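Local coordinates for protein 2,4-dihydroxyhept-2-ene-1,7-dioic acid aldolase (Kordia algicida OT-1, PDB 6BDE) that binds heme as an H-NOX protein and probably serves as a sensor of nitric oxide, at residues P117-E122 and L129-K134; I161-K166 and K173-K178; S29-E34 and F45-Q50. The protein carries 1 engineered substitution. All blocks are in the same frame, centred on the assembly; numbering follows the deposited sequence.

Interaction 1 of 3, residues P117-E122 and L129-K134; sequences PTFVVE and LTMIYK. With HEM (protoporphyrin IX containing Fe), chain B.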
loop_
_atom_site.group_PDB
_atom_site.type_symbol
_atom_site.label_atom_id
_atom_site.label_comp_id
_atom_site.label_asym_id
_atom_site.label_seq_id
_atom_site.Cartn_x
_atom_site.Cartn_y
_atom_site.Cartn_z
ATOM N N PRO A 117 -8.847 4.191 -0.186
ATOM C CA PRO A 117 -9.718 3.122 -0.676
ATOM C C PRO A 117 -10.767 2.775 0.376
ATOM O O PRO A 117 -10.791 3.326 1.474
ATOM C CB PRO A 117 -8.745 1.966 -0.903
ATOM C CG PRO A 117 -7.708 2.169 0.146
ATOM C CD PRO A 117 -7.560 3.666 0.305
ATOM N N THR A 118 -11.643 1.843 0.018
ATOM C CA THR A 118 -12.624 1.298 0.943
ATOM C C THR A 118 -12.345 -0.180 1.171
ATOM O O THR A 118 -12.017 -0.913 0.232
ATOM C CB THR A 118 -14.054 1.485 0.424
ATOM O OG1 THR A 118 -14.120 1.119 -0.959
ATOM C CG2 THR A 118 -14.487 2.932 0.576
ATOM N N PHE A 119 -12.451 -0.606 2.425
ATOM C CA PHE A 119 -12.353 -2.009 2.801
ATOM C C PHE A 119 -13.637 -2.404 3.513
ATOM O O PHE A 119 -14.034 -1.756 4.487
ATOM C CB PHE A 119 -11.145 -2.269 3.706
ATOM C CG PHE A 119 -9.831 -2.314 2.975
ATOM C CD1 PHE A 119 -9.402 -3.482 2.362
ATOM C CD2 PHE A 119 -9.020 -1.194 2.912
ATOM C CE1 PHE A 119 -8.191 -3.528 1.695
ATOM C CE2 PHE A 119 -7.807 -1.233 2.247
ATOM C CZ PHE A 119 -7.393 -2.401 1.637
ATOM N N VAL A 120 -14.289 -3.455 3.026
ATOM C CA VAL A 120 -15.540 -3.941 3.597
ATOM C C VAL A 120 -15.329 -5.382 4.038
ATOM O O VAL A 120 -15.024 -6.251 3.211
ATOM C CB VAL A 120 -16.703 -3.838 2.600
ATOM C CG1 VAL A 120 -17.997 -4.315 3.243
ATOM C CG2 VAL A 120 -16.841 -2.411 2.100
ATOM N N VAL A 121 -15.493 -5.632 5.333
ATOM C CA VAL A 121 -15.360 -6.981 5.872
ATOM C C VAL A 121 -16.615 -7.774 5.535
ATOM O O VAL A 121 -17.738 -7.314 5.774
ATOM C CB VAL A 121 -15.122 -6.940 7.388
ATOM C CG1 VAL A 121 -15.067 -8.353 7.956
ATOM C CG2 VAL A 121 -13.842 -6.183 7.705
ATOM N N GLU A 122 -16.428 -8.964 4.966
ATOM C CA GLU A 122 -17.524 -9.890 4.720
ATOM C C GLU A 122 -17.515 -11.091 5.652
ATOM O O GLU A 122 -18.585 -11.579 6.019
ATOM C CB GLU A 122 -17.493 -10.383 3.268
ATOM C CG GLU A 122 -17.772 -9.295 2.243
ATOM C CD GLU A 122 -17.896 -9.838 0.832
ATOM O OE1 GLU A 122 -17.358 -10.933 0.564
ATOM O OE2 GLU A 122 -18.531 -9.168 -0.009
ATOM N N LEU A 129 -9.879 -13.610 7.593
ATOM C CA LEU A 129 -10.494 -12.328 7.274
ATOM C C LEU A 129 -10.677 -12.226 5.768
ATOM O O LEU A 129 -9.716 -12.399 5.013
ATOM C CB LEU A 129 -9.640 -11.162 7.785
ATOM C CG LEU A 129 -10.163 -9.760 7.465
ATOM C CD1 LEU A 129 -11.466 -9.504 8.203
ATOM C CD2 LEU A 129 -9.126 -8.709 7.819
ATOM N N THR A 130 -11.906 -11.949 5.340
ATOM C CA THR A 130 -12.224 -11.731 3.934
ATOM C C THR A 130 -12.761 -10.316 3.780
ATOM O O THR A 130 -13.776 -9.965 4.393
ATOM C CB THR A 130 -13.241 -12.755 3.426
ATOM O OG1 THR A 130 -12.678 -14.072 3.504
ATOM C CG2 THR A 130 -13.621 -12.458 1.980
ATOM N N MET A 131 -12.079 -9.508 2.972
ATOM C CA MET A 131 -12.444 -8.114 2.773
ATOM C C MET A 131 -12.518 -7.796 1.288
ATOM O O MET A 131 -11.814 -8.396 0.470
ATOM C CB MET A 131 -11.443 -7.165 3.446
ATOM C CG MET A 131 -11.455 -7.207 4.961
ATOM S SD MET A 131 -10.488 -5.864 5.673
ATOM C CE MET A 131 -8.875 -6.202 4.977
ATOM N N ILE A 132 -13.376 -6.840 0.949
ATOM C CA ILE A 132 -13.503 -6.337 -0.413
ATOM C C ILE A 132 -12.788 -4.997 -0.491
ATOM O O ILE A 132 -13.128 -4.057 0.240
ATOM C CB ILE A 132 -14.975 -6.202 -0.834
ATOM C CG1 ILE A 132 -15.705 -7.535 -0.671
ATOM C CG2 ILE A 132 -15.068 -5.726 -2.275
ATOM C CD1 ILE A 132 -15.139 -8.648 -1.525
ATOM N N TYR A 133 -11.797 -4.912 -1.369
ATOM C CA TYR A 133 -11.052 -3.685 -1.612
ATOM C C TYR A 133 -11.629 -3.000 -2.842
ATOM O O TYR A 133 -11.813 -3.639 -3.882
ATOM C CB TYR A 133 -9.565 -3.991 -1.809
ATOM C CG TYR A 133 -8.756 -2.882 -2.453
ATOM C CD1 TYR A 133 -8.178 -1.883 -1.683
ATOM C CD2 TYR A 133 -8.549 -2.852 -3.828
ATOM C CE1 TYR A 133 -7.430 -0.876 -2.263
ATOM C CE2 TYR A 133 -7.805 -1.845 -4.417
ATOM C CZ TYR A 133 -7.248 -0.861 -3.629
ATOM O OH TYR A 133 -6.503 0.144 -4.206
ATOM N N LYS A 134 -11.925 -1.708 -2.720
ATOM C CA LYS A 134 -12.465 -0.928 -3.827
ATOM C C LYS A 134 -11.711 0.390 -3.913
ATOM O O LYS A 134 -11.641 1.133 -2.929
ATOM C CB LYS A 134 -13.967 -0.682 -3.653
ATOM C CG LYS A 134 -14.829 -1.869 -4.047
ATOM C CD LYS A 134 -16.297 -1.489 -4.164
ATOM C CE LYS A 134 -17.149 -2.710 -4.473
ATOM N NZ LYS A 134 -18.577 -2.364 -4.705
HETATM C CHA HEM B . -3.481 5.213 0.859
HETATM C CHB HEM B . -1.972 6.372 5.944
HETATM C CHC HEM B . -2.792 1.121 7.403
HETATM C CHD HEM B . -4.068 -0.098 2.244
HETATM C C1A HEM B . -2.985 5.681 2.421
HETATM C C2A HEM B . -2.410 6.971 2.334
HETATM C C3A HEM B . -2.043 7.250 3.588
HETATM C C4A HEM B . -2.415 6.111 4.328
HETATM C CMA HEM B . -1.375 8.523 4.103
HETATM C CAA HEM B . -2.270 7.860 1.099
HETATM C CBA HEM B . -3.542 8.705 0.980
HETATM C CGA HEM B . -3.431 9.722 -0.153
HETATM O O1A HEM B . -4.299 10.627 -0.269
HETATM O O2A HEM B . -2.475 9.662 -0.970
HETATM C C1B HEM B . -2.091 4.867 6.623
HETATM C C2B HEM B . -1.474 4.629 8.015
HETATM C C3B HEM B . -1.722 3.260 8.327
HETATM C C4B HEM B . -2.470 2.729 7.139
HETATM C CMB HEM B . -0.755 5.661 8.884
HETATM C CAB HEM B . -1.341 2.491 9.587
HETATM C CBB HEM B . -1.740 2.905 10.772
HETATM C C1C HEM B . -3.179 0.574 5.827
HETATM C C2C HEM B . -3.119 -0.836 5.762
HETATM C C3C HEM B . -3.434 -1.129 4.489
HETATM C C4C HEM B . -3.666 0.120 3.880
HETATM C CMC HEM B . -2.777 -1.809 6.887
HETATM C CAC HEM B . -3.535 -2.508 3.845
HETATM C CBC HEM B . -4.717 -3.041 3.630
HETATM C C1D HEM B . -3.905 1.452 1.629
HETATM C C2D HEM B . -3.891 1.385 0.121
HETATM C C3D HEM B . -3.742 2.735 -0.300
HETATM C C4D HEM B . -3.664 3.581 0.990
HETATM C CMD HEM B . -4.027 0.151 -0.768
HETATM C CAD HEM B . -3.674 3.237 -1.742
HETATM C CBD HEM B . -4.848 4.158 -2.058
HETATM C CGD HEM B . -5.941 3.352 -2.750
HETATM O O1D HEM B . -5.879 2.094 -2.753
HETATM O O2D HEM B . -6.899 3.947 -3.308
HETATM N NA HEM B . -2.969 5.013 3.650
HETATM N NB HEM B . -2.698 3.613 5.965
HETATM N NC HEM B . -3.459 1.276 4.649
HETATM N ND HEM B . -3.692 2.764 2.299
HETATM FE FE HEM B . -3.723 3.240 4.264
HETATM O O HOH W 1 -14.675 -1.774 -0.535
#
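Y133 and F119 meet across two antiparallel neighbours, strands 118-121 and 128-134, on the face of the H-NOX sheet that turns to the heme. Y133 is the first member of the tyrosine-serine-arginine motif (Y133, S135, R137) with which this family grips the heme propionates. Starting at CB, which lies beside F119 CE1, the Y133 side chain sets off with CG anti to the backbone N (chi1 163°), and this carries the ring toward the heme. CD1 comes next, 3.5 Å from F119 CZ, the two ring planes being inclined at 52°. One atom further, CE1 is 3.4 Å from P117 CB and just as near to HEM O1D. At the tip, OH donates a short 2.5 Å hydrogen bond to the heme propionate oxygen HEM O1D, which sits in the plane of the tyrosine ring at its edge; the backbone N of M139 bonds to the same hydroxyl.

F119 CZ meets the heme vinyl carbon HEM CBC at 3.4 Å. M131 bends at its end so that CE touches F119 CD1, and its SD lies 5.2 Å from the ring centroid, an oblique Met-aromatic contact. Backbone hydrogen bonds tie T118 to K134 and V120 to I132, in both directions each. On the face carrying T118 and I132, a water donates to I132 O at 2.9 Å and stands 3.0 Å from T118 OG1.

Interaction 2 of 3, residues I161-K166 and K173-K178; sequences ILEKIK and KFIINK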
loop_
_atom_site.group_PDB
_atom_site.type_symbol
_atom_site.label_atom_id
_atom_site.label_comp_id
_atom_site.label_asym_id
_atom_site.label_seq_id
_atom_site.Cartn_x
_atom_site.Cartn_y
_atom_site.Cartn_z
ATOM N N ILE A 161 -4.889 -14.309 -0.548
ATOM C CA ILE A 161 -5.295 -14.580 -1.921
ATOM C C ILE A 161 -6.099 -13.391 -2.426
ATOM O O ILE A 161 -7.011 -12.914 -1.739
ATOM C CB ILE A 161 -6.111 -15.881 -2.018
ATOM C CG1 ILE A 161 -5.290 -17.061 -1.492
ATOM C CG2 ILE A 161 -6.560 -16.129 -3.450
ATOM C CD1 ILE A 161 -6.093 -18.329 -1.304
ATOM N N LEU A 162 -5.760 -12.913 -3.619
ATOM C CA LEU A 162 -6.431 -11.778 -4.235
ATOM C C LEU A 162 -7.261 -12.260 -5.416
ATOM O O LEU A 162 -6.744 -12.941 -6.307
ATOM C CB LEU A 162 -5.424 -10.721 -4.694
ATOM C CG LEU A 162 -4.988 -9.662 -3.677
ATOM C CD1 LEU A 162 -4.220 -10.283 -2.516
ATOM C CD2 LEU A 162 -4.163 -8.576 -4.353
ATOM N N GLU A 163 -8.544 -11.906 -5.419
ATOM C CA GLU A 163 -9.460 -12.230 -6.508
ATOM C C GLU A 163 -9.968 -10.924 -7.101
ATOM O O GLU A 163 -10.696 -10.179 -6.437
ATOM C CB GLU A 163 -10.621 -13.096 -6.019
ATOM C CG GLU A 163 -10.207 -14.427 -5.418
ATOM C CD GLU A 163 -11.398 -15.312 -5.104
ATOM O OE1 GLU A 163 -12.545 -14.849 -5.276
ATOM O OE2 GLU A 163 -11.188 -16.470 -4.684
ATOM N N LYS A 164 -9.585 -10.647 -8.345
ATOM C CA LYS A 164 -10.014 -9.429 -9.024
ATOM C C LYS A 164 -11.460 -9.594 -9.474
ATOM O O LYS A 164 -11.744 -10.340 -10.416
ATOM C CB LYS A 164 -9.102 -9.127 -10.210
ATOM C CG LYS A 164 -7.661 -8.830 -9.832
ATOM C CD LYS A 164 -6.855 -8.395 -11.045
ATOM C CE LYS A 164 -5.371 -8.329 -10.730
ATOM N NZ LYS A 164 -4.549 -8.196 -11.964
ATOM N N ILE A 165 -12.379 -8.904 -8.795
ATOM C CA ILE A 165 -13.773 -8.923 -9.224
ATOM C C ILE A 165 -13.940 -8.114 -10.504
ATOM O O ILE A 165 -14.631 -8.538 -11.438
ATOM C CB ILE A 165 -14.688 -8.409 -8.098
ATOM C CG1 ILE A 165 -14.337 -9.091 -6.772
ATOM C CG2 ILE A 165 -16.145 -8.648 -8.451
ATOM C CD1 ILE A 165 -14.385 -10.606 -6.828
ATOM N N LYS A 166 -13.317 -6.942 -10.565
ATOM C CA LYS A 166 -13.170 -6.192 -11.802
ATOM C C LYS A 166 -11.757 -6.396 -12.332
ATOM O O LYS A 166 -10.787 -6.353 -11.570
ATOM C CB LYS A 166 -13.450 -4.702 -11.584
ATOM C CG LYS A 166 -14.858 -4.410 -11.083
ATOM C CD LYS A 166 -14.990 -2.982 -10.572
ATOM C CE LYS A 166 -15.109 -1.985 -11.715
ATOM N NZ LYS A 166 -14.937 -0.583 -11.238
ATOM N N LYS A 173 -11.189 -8.909 -4.001
ATOM C CA LYS A 173 -11.520 -9.639 -2.784
ATOM C C LYS A 173 -10.238 -10.179 -2.162
ATOM O O LYS A 173 -9.503 -10.938 -2.803
ATOM C CB LYS A 173 -12.494 -10.777 -3.079
ATOM C CG LYS A 173 -12.933 -11.551 -1.844
ATOM C CD LYS A 173 -13.580 -12.875 -2.219
ATOM C CE LYS A 173 -14.884 -13.088 -1.468
ATOM N NZ LYS A 173 -15.520 -14.390 -1.810
ATOM N N PHE A 174 -9.969 -9.785 -0.920
ATOM C CA PHE A 174 -8.821 -10.272 -0.166
ATOM C C PHE A 174 -9.272 -11.420 0.728
ATOM O O PHE A 174 -10.164 -11.243 1.565
ATOM C CB PHE A 174 -8.203 -9.158 0.679
ATOM C CG PHE A 174 -7.317 -8.222 -0.093
ATOM C CD1 PHE A 174 -7.857 -7.281 -0.954
ATOM C CD2 PHE A 174 -5.941 -8.271 0.057
ATOM C CE1 PHE A 174 -7.040 -6.413 -1.657
ATOM C CE2 PHE A 174 -5.120 -7.406 -0.642
ATOM C CZ PHE A 174 -5.669 -6.478 -1.501
ATOM N N ILE A 175 -8.661 -12.585 0.555
ATOM C CA ILE A 175 -8.921 -13.745 1.399
ATOM C C ILE A 175 -7.668 -13.969 2.235
ATOM O O ILE A 175 -6.657 -14.479 1.739
ATOM C CB ILE A 175 -9.288 -14.987 0.580
ATOM C CG1 ILE A 175 -10.389 -14.652 -0.427
ATOM C CG2 ILE A 175 -9.736 -16.112 1.499
ATOM C CD1 ILE A 175 -10.823 -15.828 -1.275
ATOM N N ILE A 176 -7.728 -13.581 3.505
ATOM C CA ILE A 176 -6.581 -13.604 4.405
ATOM C C ILE A 176 -6.761 -14.745 5.396
ATOM O O ILE A 176 -7.786 -14.825 6.083
ATOM C CB ILE A 176 -6.417 -12.262 5.136
ATOM C CG1 ILE A 176 -6.326 -11.114 4.130
ATOM C CG2 ILE A 176 -5.189 -12.293 6.028
ATOM C CD1 ILE A 176 -6.954 -9.825 4.617
ATOM N N ASN A 177 -5.761 -15.621 5.476
ATOM C CA ASN A 177 -5.774 -16.751 6.400
ATOM C C ASN A 177 -4.427 -16.812 7.104
ATOM O O ASN A 177 -3.400 -17.052 6.460
ATOM C CB ASN A 177 -6.066 -18.061 5.668
ATOM C CG ASN A 177 -7.548 -18.364 5.586
ATOM O OD1 ASN A 177 -8.142 -18.880 6.532
ATOM N ND2 ASN A 177 -8.154 -18.047 4.447
ATOM N N LYS A 178 -4.430 -16.592 8.417
ATOM C CA LYS A 178 -3.198 -16.697 9.186
ATOM C C LYS A 178 -2.654 -18.117 9.101
ATOM O O LYS A 178 -3.394 -19.095 9.235
ATOM C CB LYS A 178 -3.440 -16.300 10.643
ATOM C CG LYS A 178 -2.338 -15.428 11.228
ATOM C CD LYS A 178 -2.668 -14.988 12.643
ATOM C CE LYS A 178 -2.679 -16.167 13.599
ATOM N NZ LYS A 178 -3.120 -15.766 14.962
#
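L162 lies on the ring of F174, the two side chains running alongside each other and pointing the same way. The branch point CG of L162 sits over one ring face, 4.0 Å from the centroid and 19° off the normal, a CH-pi contact displaced toward the rim. Both methyls lie further out, past the rim: L162 CD1 touches F174 CE2 at 3.5 Å, and L162 CD2 is 3.8 Å from F174 CZ.

The other face of the strand pair carries E163, K173, I161 and I175. E163 and K173 also run abreast, and the lysine, with CG anti to its backbone N (chi1 -178°), brings CD to 3.8 Å from E163 OE1. The charged ends stay further apart, E163 OE1 to K173 NZ being 4.6 Å, beyond a salt bridge, though the opposite charges probably attract. E163 OE2 instead comes to 3.5 Å from the I175 methyl CD1.

Behind these side chains stands a beta hairpin of strands 158-164 and 171-178. I161 and I175 exchange two nearly straight N-H...O bonds, and E163 and K173 exchange two more; between them L162 and F174 form a non-hydrogen-bonded pair, which sets their side chains together on one face.

Further out, helix 140-153 packs on that face, with H141 against L162 and M147 against F174. F174 also touches Y133, a heme-binding residue, and the F174 side chain is about 6 Å from the heme. At the far end of the hairpin, S128 OG has both N177 OD1 and I176 O within hydrogen-bonding reach for its one proton.

Interaction 3 of 3, residues S29-E34 and F45-Q50; sequences SELESE and FSEMLQ
E47 reaches from helix 45-59 to S33 with both carboxylate oxygens. Hydrogen bonds to this carboxylate are the first kind of contact. S33 OG donates to E47 OE1 at 2.6 Å, and S33 N gives its proton to E47 OE2 at 2.8 Å in a fairly straight bond of 164°. Both oxygens are met on their syn sides, somewhat out of the carboxylate plane. The serine can do this because OG is tucked between its own backbone N and carbonyl carbon (chi1 75°), so hydroxyl and amide address the same group. Y37 OH bonds to OE1 as well, which brings the grip on this buried carboxylate to at least three bonds and would probably favour its charged form. S33 OG is in turn bonded to G35 N.

The second kind is amide to backbone. Q50 spans the backbone N and O of E30: its OE1 accepts from E30 N at 3.1 Å, and its NE2 donates to E30 O at 3.0 Å. That carbonyl oxygen lies in the plane of the Q50 amide, yet NE2 stands well above the plane of the E30 carbonyl. E47 and Q50 are one helical turn apart, so a single side of helix 45-59 holds the irregular loop that follows helix 19-27, in the helical N-terminal part of the H-NOX fold. The loop has a cis peptide bond between E30 and L31.

Van der Waals contacts make up the rest. L31 CD1 presses on E47 CG at 3.6 Å, an apolar pair, and in a carbon-oxygen contact Q50 CB rests 3.6 Å from S29 OG, whose hydroxyl is hydrogen-bonded to I25 O and N54 ND2. From the neighbouring helix 3-17, F6 touches the E47 side chain.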
loop_
_atom_site.group_PDB
_atom_site.type_symbol
_atom_site.label_atom_id
_atom_site.label_comp_id
_atom_site.label_asym_id
_atom_site.label_seq_id
_atom_site.Cartn_x
_atom_site.Cartn_y
_atom_site.Cartn_z
ATOM N N SER A 29 7.562 11.285 -18.029
ATOM C CA SER A 29 6.239 11.566 -17.492
ATOM C C SER A 29 5.948 13.065 -17.503
ATOM O O SER A 29 6.830 13.891 -17.243
ATOM C CB SER A 29 6.101 11.035 -16.058
ATOM O OG SER A 29 6.284 9.630 -15.995
ATOM N N GLU A 30 4.692 13.404 -17.810
ATOM C CA GLU A 30 4.173 14.769 -17.694
ATOM C C GLU A 30 2.766 14.662 -17.114
ATOM O O GLU A 30 1.863 14.252 -17.847
ATOM C CB GLU A 30 4.152 15.481 -19.049
ATOM C CG GLU A 30 5.451 15.366 -19.852
ATOM C CD GLU A 30 5.260 14.554 -21.121
ATOM O OE1 GLU A 30 5.303 13.303 -21.041
ATOM O OE2 GLU A 30 5.061 15.155 -22.201
ATOM N N LEU A 31 2.520 14.996 -15.828
ATOM C CA LEU A 31 3.326 15.559 -14.701
ATOM C C LEU A 31 3.232 17.088 -14.620
ATOM O O LEU A 31 4.145 17.814 -15.016
ATOM C CB LEU A 31 4.803 15.135 -14.695
ATOM C CG LEU A 31 5.122 14.111 -13.608
ATOM C CD1 LEU A 31 4.214 12.890 -13.744
ATOM C CD2 LEU A 31 6.595 13.720 -13.636
ATOM N N GLU A 32 2.109 17.551 -14.058
ATOM C CA GLU A 32 1.932 18.970 -13.762
ATOM C C GLU A 32 2.898 19.431 -12.677
ATOM O O GLU A 32 3.392 20.564 -12.712
ATOM C CB GLU A 32 0.484 19.223 -13.341
ATOM C CG GLU A 32 0.186 20.612 -12.803
ATOM C CD GLU A 32 -1.237 20.726 -12.289
ATOM O OE1 GLU A 32 -2.008 19.761 -12.475
ATOM O OE2 GLU A 32 -1.584 21.769 -11.699
ATOM N N SER A 33 3.177 18.561 -11.702
ATOM C CA SER A 33 4.158 18.871 -10.670
ATOM C C SER A 33 5.569 18.969 -11.231
ATOM O O SER A 33 6.434 19.585 -10.596
ATOM C CB SER A 33 4.123 17.805 -9.576
ATOM O OG SER A 33 4.755 16.615 -10.018
ATOM N N GLU A 34 5.818 18.369 -12.398
ATOM C CA GLU A 34 7.147 18.296 -13.007
ATOM C C GLU A 34 8.146 17.583 -12.098
ATOM O O GLU A 34 9.343 17.874 -12.125
ATOM C CB GLU A 34 7.666 19.684 -13.400
ATOM C CG GLU A 34 6.893 20.329 -14.542
ATOM C CD GLU A 34 7.410 19.918 -15.908
ATOM O OE1 GLU A 34 8.619 19.627 -16.030
ATOM O OE2 GLU A 34 6.604 19.884 -16.863
ATOM N N PHE A 45 -3.454 11.349 -8.926
ATOM C CA PHE A 45 -2.920 9.993 -8.981
ATOM C C PHE A 45 -2.398 9.654 -10.371
ATOM O O PHE A 45 -1.530 8.784 -10.512
ATOM C CB PHE A 45 -3.985 8.981 -8.558
ATOM C CG PHE A 45 -3.568 7.550 -8.751
ATOM C CD1 PHE A 45 -2.678 6.952 -7.875
ATOM C CD2 PHE A 45 -4.054 6.809 -9.816
ATOM C CE1 PHE A 45 -2.288 5.637 -8.052
ATOM C CE2 PHE A 45 -3.668 5.495 -9.998
ATOM C CZ PHE A 45 -2.782 4.909 -9.116
ATOM N N SER A 46 -2.913 10.324 -11.407
ATOM C CA SER A 46 -2.435 10.080 -12.765
ATOM C C SER A 46 -0.939 10.334 -12.886
ATOM O O SER A 46 -0.277 9.753 -13.753
ATOM C CB SER A 46 -3.204 10.952 -13.756
ATOM O OG SER A 46 -3.041 12.327 -13.455
ATOM N N GLU A 47 -0.391 11.197 -12.028
ATOM C CA GLU A 47 1.053 11.394 -11.992
ATOM C C GLU A 47 1.759 10.135 -11.505
ATOM O O GLU A 47 2.744 9.688 -12.106
ATOM C CB GLU A 47 1.392 12.586 -11.098
ATOM C CG GLU A 47 1.318 13.933 -11.796
ATOM C CD GLU A 47 2.092 15.002 -11.057
ATOM O OE1 GLU A 47 3.079 14.649 -10.381
ATOM O OE2 GLU A 47 1.724 16.192 -11.154
ATOM N N MET A 48 1.261 9.544 -10.414
ATOM C CA MET A 48 1.864 8.327 -9.879
ATOM C C MET A 48 1.707 7.160 -10.847
ATOM O O MET A 48 2.618 6.335 -10.983
ATOM C CB MET A 48 1.240 7.993 -8.523
ATOM C CG MET A 48 1.638 6.639 -7.951
ATOM S SD MET A 48 3.422 6.441 -7.779
ATOM C CE MET A 48 3.734 7.438 -6.325
ATOM N N LEU A 49 0.560 7.074 -11.526
ATOM C CA LEU A 49 0.358 6.008 -12.502
ATOM C C LEU A 49 1.372 6.101 -13.635
ATOM O O LEU A 49 1.874 5.078 -14.116
ATOM C CB LEU A 49 -1.069 6.058 -13.047
ATOM C CG LEU A 49 -1.463 4.951 -14.026
ATOM C CD1 LEU A 49 -1.280 3.581 -13.394
ATOM C CD2 LEU A 49 -2.897 5.138 -14.501
ATOM N N GLN A 50 1.691 7.323 -14.073
ATOM C CA GLN A 50 2.730 7.504 -15.080
ATOM C C GLN A 50 4.082 7.034 -14.558
ATOM O O GLN A 50 4.833 6.352 -15.264
ATOM C CB GLN A 50 2.807 8.972 -15.502
ATOM C CG GLN A 50 1.647 9.452 -16.350
ATOM C CD GLN A 50 1.857 10.865 -16.859
ATOM O OE1 GLN A 50 2.652 11.097 -17.769
ATOM N NE2 GLN A 50 1.148 11.819 -16.265
#

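Along the chain the order is interaction 3, interaction 1, interaction 2, each closing before the next opens. Interactions 1 and 2 have centres about 9 Å apart and belong to one antiparallel sheet: strands 128-134 and 171-178 are neighbours in it, joined by probable backbone hydrogen bonds M131 O to F174 N and L129 O to I176 N. The hairpin of 161-166 and 173-178 thus extends the strand pair that touches the heme. Interaction 3 sits apart among the N-terminal helices, its centre about 28 Å from that of interaction 1 and 29 Å from that of interaction 2, and touches neither. Sheet and helical part meet around the heme.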